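Local structure of sulfate adenylyltransferase (Allochromatium vinosum, 4DNX) at residues Ala126-Met131 and Glu147-Gln152; Asp244-Thr249 and Ala384-Asp389; His22-Glu27 and Pro160-Asn165. The protein catalyses the transfer of the adenylyl group of ATP to sulfate, giving adenosine 5'-phosphosulfate and diphosphate. All blocks are in the same frame, centred on the assembly; numbering follows the deposited sequence.

Interactions 1 and 3 belong to the PUA-like domain, interaction 2 to the ATP-sulfurylase domain with its Rossmann-like parallel sheet. Interaction 1 is nested inside the loop that interaction 3 closes, and helix 144-149 of interaction 1 is followed in the chain by strand 155-163 of interaction 3; their centres lie 30 Å apart, with nearest atoms about 13 Å apart. Interaction 2 follows later, its centre 41 Å from that of interaction 1, on the opposite side of the chain's centre, and 39 Å from that of interaction 3. Segments 244-249 and 22-27 both reach the second subunit, through Arg248 and His22. A bound MES molecule lies about 4 Å from the Gln162 side chain.

Interaction 1 (Ala126-Met131 and Glu147-Gln152); sequences AQMALM and ETFNSQ
Met128 of Ala126-Met131 meets Phe149 in a Met-aromatic contact that joins two neighbouring helices of the PUA-like domain, 125-136 and 144-149. The methyl does most of the touching: Met128 CE lies 3.6 Å from Phe149 CE2 and 4.0 Å from the ring centroid, an off-centre CH-pi approach 30° from the ring normal. Behind it, Met128 SD stands obliquely to the same ring, 4.8 Å from the centroid of Phe149. The methionine chain bends at both chi2 (-62°) and chi3 (-72°), which turns its methyl onto the ring and against the backbone where helix 144-149 ends. There Met128 CE also comes within 3.5 Å of Phe149 O and 3.6 Å of Asn150 OD1. One turn on, Met131 CB packs obliquely against the ring, 4.0 Å from Phe149 CE2. Replacing Phe149 with an alanine would probably open a gap beside Met131 and leave the Met128 methyl without its aromatic partner and freer to turn.

Farther out, Leu84 lies against Phe149, while Ala64 and Ala68 of helix 61-70 pack on Met131. Asn150, the first residue to depart from helical backbone angles, has its ND2 hydrogen-bonded to Val146 O and Thr132 OG1, which fixes the amide beside Met128. Phe149 O, already touched by the methyl, is gripped by a side chain of its own segment: Gln152 NE2 donates to it over 3.1 Å in a nearly straight hydrogen bond, the oxygen lying in the amide plane of Gln152.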
loop_
_atom_site.group_PDB
_atom_site.type_symbol
_atom_site.label_atom_id
_atom_site.label_comp_id
_atom_site.label_asym_id
_atom_site.label_seq_id
_atom_site.Cartn_x
_atom_site.Cartn_y
_atom_site.Cartn_z
ATOM N N ALA A 126 -9.011 39.258 13.953
ATOM C CA ALA A 126 -7.858 39.885 13.309
ATOM C C ALA A 126 -6.800 38.846 12.943
ATOM O O ALA A 126 -6.225 38.907 11.850
ATOM C CB ALA A 126 -7.275 40.982 14.181
ATOM N N GLN A 127 -6.561 37.880 13.832
ATOM C CA GLN A 127 -5.613 36.779 13.544
ATOM C C GLN A 127 -6.081 35.895 12.389
ATOM O O GLN A 127 -5.263 35.517 11.531
ATOM C CB GLN A 127 -5.379 35.948 14.806
ATOM C CG GLN A 127 -4.654 36.740 15.869
ATOM C CD GLN A 127 -4.610 36.054 17.213
ATOM O OE1 GLN A 127 -5.554 35.356 17.633
ATOM N NE2 GLN A 127 -3.505 36.250 17.910
ATOM N N MET A 128 -7.390 35.598 12.341
ATOM C CA MET A 128 -7.950 34.781 11.248
ATOM C C MET A 128 -7.812 35.487 9.921
ATOM O O MET A 128 -7.376 34.850 8.946
ATOM C CB MET A 128 -9.421 34.397 11.454
ATOM C CG MET A 128 -9.628 33.272 12.443
ATOM S SD MET A 128 -8.877 31.663 12.026
ATOM C CE MET A 128 -9.893 31.052 10.693
ATOM N N ALA A 129 -8.160 36.765 9.895
ATOM C CA ALA A 129 -8.067 37.586 8.664
ATOM C C ALA A 129 -6.627 37.668 8.172
ATOM O O ALA A 129 -6.392 37.625 6.952
ATOM C CB ALA A 129 -8.653 38.992 8.867
ATOM N N LEU A 130 -5.680 37.822 9.106
ATOM C CA LEU A 130 -4.266 37.923 8.736
ATOM C C LEU A 130 -3.825 36.603 8.086
ATOM O O LEU A 130 -3.236 36.591 6.989
ATOM C CB LEU A 130 -3.390 38.250 9.955
ATOM C CG LEU A 130 -1.866 38.363 9.770
ATOM C CD1 LEU A 130 -1.518 39.311 8.648
ATOM C CD2 LEU A 130 -1.212 38.838 11.071
ATOM N N MET A 131 -4.157 35.480 8.729
ATOM C CA MET A 131 -3.740 34.157 8.195
ATOM C C MET A 131 -4.435 33.872 6.842
ATOM O O MET A 131 -3.798 33.373 5.925
ATOM C CB MET A 131 -4.021 33.013 9.204
ATOM C CG MET A 131 -3.095 33.034 10.446
ATOM S SD MET A 131 -3.197 31.623 11.499
ATOM C CE MET A 131 -4.791 31.915 12.326
ATOM N N GLU A 147 -13.273 29.926 2.520
ATOM C CA GLU A 147 -14.553 29.588 3.186
ATOM C C GLU A 147 -14.336 28.413 4.143
ATOM O O GLU A 147 -14.751 28.473 5.296
ATOM C CB GLU A 147 -15.645 29.257 2.172
ATOM C CG GLU A 147 -17.030 29.000 2.800
ATOM C CD GLU A 147 -18.060 28.574 1.761
ATOM O OE1 GLU A 147 -18.995 29.356 1.479
ATOM O OE2 GLU A 147 -17.928 27.456 1.197
ATOM N N THR A 148 -13.664 27.361 3.686
ATOM C CA THR A 148 -13.378 26.203 4.542
ATOM C C THR A 148 -12.567 26.595 5.760
ATOM O O THR A 148 -12.873 26.190 6.891
ATOM C CB THR A 148 -12.637 25.085 3.715
ATOM O OG1 THR A 148 -13.543 24.613 2.707
ATOM C CG2 THR A 148 -12.144 23.920 4.610
ATOM N N PHE A 149 -11.513 27.392 5.543
ATOM C CA PHE A 149 -10.593 27.725 6.639
ATOM C C PHE A 149 -11.356 28.464 7.738
ATOM O O PHE A 149 -11.126 28.234 8.931
ATOM C CB PHE A 149 -9.431 28.606 6.087
ATOM C CG PHE A 149 -8.367 28.970 7.116
ATOM C CD1 PHE A 149 -7.611 27.969 7.736
ATOM C CD2 PHE A 149 -8.143 30.305 7.470
ATOM C CE1 PHE A 149 -6.614 28.306 8.704
ATOM C CE2 PHE A 149 -7.162 30.657 8.421
ATOM C CZ PHE A 149 -6.397 29.637 9.022
ATOM N N ASN A 150 -12.274 29.321 7.314
ATOM C CA ASN A 150 -12.994 30.185 8.235
ATOM C C ASN A 150 -14.282 29.554 8.760
ATOM O O ASN A 150 -15.071 30.221 9.460
ATOM C CB ASN A 150 -13.289 31.531 7.554
ATOM C CG ASN A 150 -12.062 32.423 7.525
ATOM O OD1 ASN A 150 -11.774 33.126 8.489
ATOM N ND2 ASN A 150 -11.312 32.366 6.434
ATOM N N SER A 151 -14.481 28.276 8.449
ATOM C CA SER A 151 -15.732 27.572 8.782
ATOM C C SER A 151 -15.527 26.433 9.755
ATOM O O SER A 151 -16.368 25.535 9.811
ATOM C CB SER A 151 -16.411 27.040 7.514
ATOM O OG SER A 151 -17.071 28.119 6.883
ATOM N N GLN A 152 -14.462 26.505 10.550
ATOM C CA GLN A 152 -14.076 25.391 11.403
ATOM C C GLN A 152 -14.204 25.680 12.887
ATOM O O GLN A 152 -13.998 24.768 13.708
ATOM C CB GLN A 152 -12.621 25.006 11.158
ATOM C CG GLN A 152 -12.302 24.591 9.703
ATOM C CD GLN A 152 -10.821 24.338 9.549
ATOM O OE1 GLN A 152 -10.364 23.224 9.767
ATOM N NE2 GLN A 152 -10.042 25.401 9.291
#

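Interaction 2 (Asp244-Thr249 and Ala384-Asp389); sequences DAAIRT and AQILMD
Helical segments Asp244-Thr249 and Ala384-Asp389 run antiparallel, their axes 9.3 Å apart at closest approach and their directions 170° apart. The backbones come nearest at Ala246 and Ile386, where the two CA atoms are 6.3 Å apart, a spacing that the small alanine side chain permits. Ile386 carries the contact from its side, projecting toward Ala245, Ala246 and Thr249.

Its two branches divide the work. With CG1 beside the backbone N and chi2 extended (168°), the CD1 methyl is carried out to Thr249, and the two side chains meet tip to tip, Ile386 CD1 lying 3.3 Å from Thr249 OG1. The same Ile386 CD1 sits 3.7 Å from Ala245 O and also touches the methyl of Ala245. The CG2 branch rests beside the alanines, Ile386 CG2 lying 4.2 Å from Ala245 CB and 4.4 Å from Ala246 CB. No hydrogen bond crosses between the segments. The threonine hydroxyl instead turns back on its own helix: Thr249 OG1 donates to Ala245 O at 2.7 Å, while Thr249 N reaches that carbonyl oxygen from the opposite face of its plane. The two bonds grip the carbonyl oxygen against which the isoleucine methyl packs, and the one from OG1 fixes the hydroxyl's direction.

The contact joins helix 240-254 to the C-terminal helix 381-393, and Val383 and Glu382 of the latter extend it to Ala246 and Thr249. Ile247 packs on Ile226 and Met228 of strand 223-230, in the parallel sheet of the Rossmann-like ATP-sulfurylase domain, Arg248 forms a salt bridge with Glu182 of the second subunit, and Leu387 and Met388 pack helix 381-393 against Leu368 of helix 361-369.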
loop_
_atom_site.group_PDB
_atom_site.type_symbol
_atom_site.label_atom_id
_atom_site.label_comp_id
_atom_site.label_asym_id
_atom_site.label_seq_id
_atom_site.Cartn_x
_atom_site.Cartn_y
_atom_site.Cartn_z
ATOM N N ASP A 244 -7.686 4.581 -12.620
ATOM C CA ASP A 244 -6.476 3.776 -12.392
ATOM C C ASP A 244 -6.156 2.933 -13.617
ATOM O O ASP A 244 -4.997 2.897 -14.044
ATOM C CB ASP A 244 -6.693 2.837 -11.194
ATOM C CG ASP A 244 -6.639 3.560 -9.860
ATOM O OD1 ASP A 244 -6.383 4.791 -9.812
ATOM O OD2 ASP A 244 -6.849 2.858 -8.829
ATOM N N ALA A 245 -7.163 2.249 -14.175
ATOM C CA ALA A 245 -6.938 1.430 -15.380
ATOM C C ALA A 245 -6.376 2.281 -16.529
ATOM O O ALA A 245 -5.465 1.852 -17.248
ATOM C CB ALA A 245 -8.222 0.773 -15.828
ATOM N N ALA A 246 -6.940 3.484 -16.728
ATOM C CA ALA A 246 -6.434 4.366 -17.805
ATOM C C ALA A 246 -4.971 4.779 -17.610
ATOM O O ALA A 246 -4.178 4.736 -18.560
ATOM C CB ALA A 246 -7.339 5.631 -17.946
ATOM N N ILE A 247 -4.604 5.156 -16.377
ATOM C CA ILE A 247 -3.242 5.621 -16.074
ATOM C C ILE A 247 -2.274 4.450 -16.186
ATOM O O ILE A 247 -1.169 4.591 -16.759
ATOM C CB ILE A 247 -3.153 6.330 -14.685
ATOM C CG1 ILE A 247 -3.879 7.688 -14.808
ATOM C CG2 ILE A 247 -1.651 6.595 -14.251
ATOM C CD1 ILE A 247 -3.998 8.444 -13.555
ATOM N N ARG A 248 -2.691 3.290 -15.659
ATOM C CA ARG A 248 -1.797 2.106 -15.669
ATOM C C ARG A 248 -1.598 1.589 -17.074
ATOM O O ARG A 248 -0.498 1.124 -17.421
ATOM C CB ARG A 248 -2.325 0.992 -14.787
ATOM C CG ARG A 248 -2.170 1.325 -13.312
ATOM C CD ARG A 248 -2.670 0.126 -12.520
ATOM N NE ARG A 248 -2.956 0.418 -11.105
ATOM C CZ ARG A 248 -2.032 0.561 -10.153
ATOM N NH1 ARG A 248 -0.732 0.500 -10.439
ATOM N NH2 ARG A 248 -2.416 0.766 -8.894
ATOM N N THR A 249 -2.647 1.682 -17.898
ATOM C CA THR A 249 -2.520 1.237 -19.297
ATOM C C THR A 249 -1.563 2.143 -20.084
ATOM O O THR A 249 -0.780 1.654 -20.911
ATOM C CB THR A 249 -3.902 1.159 -19.984
ATOM O OG1 THR A 249 -4.707 0.221 -19.276
ATOM C CG2 THR A 249 -3.779 0.667 -21.440
ATOM N N ALA A 384 -8.497 5.558 -24.567
ATOM C CA ALA A 384 -9.820 5.945 -25.060
ATOM C C ALA A 384 -10.827 4.812 -24.861
ATOM O O ALA A 384 -12.002 5.056 -24.480
ATOM C CB ALA A 384 -9.738 6.334 -26.542
ATOM N N GLN A 385 -10.422 3.571 -25.172
ATOM C CA GLN A 385 -11.374 2.459 -25.077
ATOM C C GLN A 385 -11.877 2.259 -23.631
ATOM O O GLN A 385 -13.088 2.029 -23.413
ATOM C CB GLN A 385 -10.812 1.144 -25.605
ATOM C CG GLN A 385 -11.878 0.124 -25.869
ATOM C CD GLN A 385 -12.835 0.604 -26.973
ATOM O OE1 GLN A 385 -12.396 0.991 -28.066
ATOM N NE2 GLN A 385 -14.127 0.645 -26.664
ATOM N N ILE A 386 -10.959 2.345 -22.683
ATOM C CA ILE A 386 -11.289 2.180 -21.250
ATOM C C ILE A 386 -12.361 3.211 -20.837
ATOM O O ILE A 386 -13.397 2.857 -20.237
ATOM C CB ILE A 386 -10.052 2.269 -20.382
ATOM C CG1 ILE A 386 -9.260 0.961 -20.495
ATOM C CG2 ILE A 386 -10.396 2.604 -18.872
ATOM C CD1 ILE A 386 -7.878 1.068 -19.886
ATOM N N LEU A 387 -12.126 4.461 -21.223
ATOM C CA LEU A 387 -13.084 5.545 -20.925
ATOM C C LEU A 387 -14.414 5.388 -21.696
ATOM O O LEU A 387 -15.503 5.583 -21.127
ATOM C CB LEU A 387 -12.433 6.912 -21.160
ATOM C CG LEU A 387 -11.312 7.139 -20.114
ATOM C CD1 LEU A 387 -10.441 8.305 -20.482
ATOM C CD2 LEU A 387 -11.943 7.331 -18.709
ATOM N N MET A 388 -14.359 5.015 -22.976
ATOM C CA MET A 388 -15.602 4.865 -23.755
ATOM C C MET A 388 -16.456 3.748 -23.197
ATOM O O MET A 388 -17.690 3.850 -23.182
ATOM C CB MET A 388 -15.315 4.614 -25.233
ATOM C CG MET A 388 -14.891 5.896 -25.886
ATOM S SD MET A 388 -14.685 5.788 -27.641
ATOM C CE MET A 388 -13.200 4.774 -27.663
ATOM N N ASP A 389 -15.791 2.696 -22.713
ATOM C CA ASP A 389 -16.497 1.538 -22.172
ATOM C C ASP A 389 -17.193 1.953 -20.893
ATOM O O ASP A 389 -18.365 1.575 -20.694
ATOM C CB ASP A 389 -15.546 0.357 -21.914
ATOM C CG ASP A 389 -15.194 -0.410 -23.192
ATOM O OD1 ASP A 389 -15.705 -0.087 -24.280
ATOM O OD2 ASP A 389 -14.348 -1.324 -23.107
#

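Interaction 3 (His22-Glu27 and Pro160-Asn165); sequences HRLSSE and PIQVLN
Leu24 of helix 18-28 and Leu164, just past the end of strand 155-163, form the close apolar part of this contact. Leu164 CD2 lies 4.0 Å from Leu24 CB, while its other methyl, Leu164 CD1, meets Ser25 OG at 3.7 Å. That hydroxyl is hydrogen-bonded to His21 O in its own helix. Both leucines are buried; Val15 also touches Leu24, and Val111 touches Leu164.

Toward the more open side, Gln162 crosses Leu24 at about a right angle. Chi1 of -64° sets its CG beside the backbone N, and an extended chi2 brings the amide over the leucine methyls: Gln162 NE2 is 3.5 Å from Leu24 CD1, and Gln162 OE1 is 3.9 Å from Leu24 CD2. These are van der Waals contacts; Gln162 OE1 finds a weak hydrogen bond to Arg98 NH2, and the same arginine makes a salt bridge with Glu27. A MES molecule, probably from the crystallisation liquor, lies near this partly exposed amide. His22, whose CB points away from the strand, has its NE2 hydrogen-bonded to Asp172 of the second subunit. The arrangement is a helix packed beside the end of a strand in the mixed beta-sheet of the N-terminal PUA-like domain.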
loop_
_atom_site.group_PDB
_atom_site.type_symbol
_atom_site.label_atom_id
_atom_site.label_comp_id
_atom_site.label_asym_id
_atom_site.label_seq_id
_atom_site.Cartn_x
_atom_site.Cartn_y
_atom_site.Cartn_z
ATOM N N HIS A 22 -1.358 -1.150 19.004
ATOM C CA HIS A 22 -2.473 -1.818 19.708
ATOM C C HIS A 22 -2.704 -1.185 21.073
ATOM O O HIS A 22 -3.848 -0.957 21.471
ATOM C CB HIS A 22 -2.224 -3.333 19.864
ATOM C CG HIS A 22 -2.007 -4.054 18.564
ATOM N ND1 HIS A 22 -1.387 -5.286 18.497
ATOM C CD2 HIS A 22 -2.334 -3.719 17.290
ATOM C CE1 HIS A 22 -1.340 -5.680 17.232
ATOM N NE2 HIS A 22 -1.884 -4.736 16.480
ATOM N N ARG A 23 -1.619 -0.874 21.783
ATOM C CA ARG A 23 -1.765 -0.239 23.107
ATOM C C ARG A 23 -2.420 1.151 23.026
ATOM O O ARG A 23 -3.290 1.486 23.875
ATOM C CB ARG A 23 -0.414 -0.142 23.806
ATOM C CG ARG A 23 0.041 -1.499 24.319
ATOM C CD ARG A 23 1.548 -1.579 24.551
ATOM N NE ARG A 23 1.972 -0.740 25.661
ATOM C CZ ARG A 23 2.117 -1.157 26.916
ATOM N NH1 ARG A 23 1.860 -2.421 27.242
ATOM N NH2 ARG A 23 2.506 -0.300 27.850
ATOM N N LEU A 24 -2.008 1.935 22.025
ATOM C CA LEU A 24 -2.555 3.278 21.823
ATOM C C LEU A 24 -4.025 3.220 21.395
ATOM O O LEU A 24 -4.860 4.019 21.860
ATOM C CB LEU A 24 -1.724 4.065 20.789
ATOM C CG LEU A 24 -0.375 4.564 21.355
ATOM C CD1 LEU A 24 0.540 5.213 20.276
ATOM C CD2 LEU A 24 -0.592 5.553 22.497
ATOM N N SER A 25 -4.332 2.295 20.486
ATOM C CA SER A 25 -5.726 2.113 20.041
ATOM C C SER A 25 -6.615 1.776 21.233
ATOM O O SER A 25 -7.740 2.303 21.364
ATOM C CB SER A 25 -5.837 0.970 19.031
ATOM O OG SER A 25 -5.293 1.426 17.835
ATOM N N SER A 26 -6.118 0.895 22.098
ATOM C CA SER A 26 -6.867 0.523 23.298
ATOM C C SER A 26 -7.072 1.715 24.212
ATOM O O SER A 26 -8.189 1.946 24.708
ATOM C CB SER A 26 -6.135 -0.586 24.055
ATOM O OG SER A 26 -6.443 -1.829 23.473
ATOM N N GLU A 27 -5.998 2.466 24.439
ATOM C CA GLU A 27 -6.032 3.664 25.292
ATOM C C GLU A 27 -7.013 4.697 24.766
ATOM O O GLU A 27 -7.724 5.334 25.553
ATOM C CB GLU A 27 -4.647 4.321 25.346
ATOM C CG GLU A 27 -4.528 5.425 26.392
ATOM C CD GLU A 27 -3.219 6.221 26.332
ATOM O OE1 GLU A 27 -2.327 5.887 25.511
ATOM O OE2 GLU A 27 -3.087 7.209 27.114
ATOM N N PRO A 160 1.817 17.521 19.889
ATOM C CA PRO A 160 2.266 16.423 19.040
ATOM C C PRO A 160 1.202 15.315 18.925
ATOM O O PRO A 160 0.405 15.127 19.861
ATOM C CB PRO A 160 3.521 15.879 19.775
ATOM C CG PRO A 160 3.281 16.264 21.221
ATOM C CD PRO A 160 2.484 17.525 21.216
ATOM N N ILE A 161 1.207 14.594 17.792
ATOM C CA ILE A 161 0.228 13.525 17.591
ATOM C C ILE A 161 0.918 12.213 17.226
ATOM O O ILE A 161 2.056 12.216 16.740
ATOM C CB ILE A 161 -0.847 13.896 16.485
ATOM C CG1 ILE A 161 -0.186 13.979 15.103
ATOM C CG2 ILE A 161 -1.610 15.203 16.858
ATOM C CD1 ILE A 161 -1.246 14.257 13.961
ATOM N N GLN A 162 0.209 11.114 17.485
ATOM C CA GLN A 162 0.545 9.739 17.061
ATOM C C GLN A 162 -0.642 9.279 16.227
ATOM O O GLN A 162 -1.777 9.194 16.731
ATOM C CB GLN A 162 0.741 8.835 18.281
ATOM C CG GLN A 162 1.923 9.275 19.139
ATOM C CD GLN A 162 1.894 8.638 20.542
ATOM O OE1 GLN A 162 0.997 8.900 21.379
ATOM N NE2 GLN A 162 2.857 7.802 20.793
ATOM N N VAL A 163 -0.366 8.948 14.967
ATOM C CA VAL A 163 -1.397 8.599 13.965
ATOM C C VAL A 163 -1.601 7.084 13.874
ATOM O O VAL A 163 -0.615 6.322 13.816
ATOM C CB VAL A 163 -1.052 9.210 12.604
ATOM C CG1 VAL A 163 -2.127 8.794 11.576
ATOM C CG2 VAL A 163 -0.895 10.757 12.733
ATOM N N LEU A 164 -2.860 6.631 13.945
ATOM C CA LEU A 164 -3.189 5.211 14.050
ATOM C C LEU A 164 -3.617 4.583 12.724
ATOM O O LEU A 164 -3.612 3.357 12.560
ATOM C CB LEU A 164 -4.291 4.996 15.119
ATOM C CG LEU A 164 -3.874 5.454 16.521
ATOM C CD1 LEU A 164 -5.011 5.079 17.483
ATOM C CD2 LEU A 164 -2.579 4.790 16.988
ATOM N N ASN A 165 -4.038 5.424 11.795
ATOM C CA ASN A 165 -4.443 4.935 10.453
ATOM C C ASN A 165 -4.441 6.073 9.471
ATOM O O ASN A 165 -4.181 7.254 9.834
ATOM C CB ASN A 165 -5.816 4.238 10.484
ATOM C CG ASN A 165 -6.920 5.142 10.993
ATOM O OD1 ASN A 165 -7.328 6.088 10.309
ATOM N ND2 ASN A 165 -7.398 4.858 12.215
#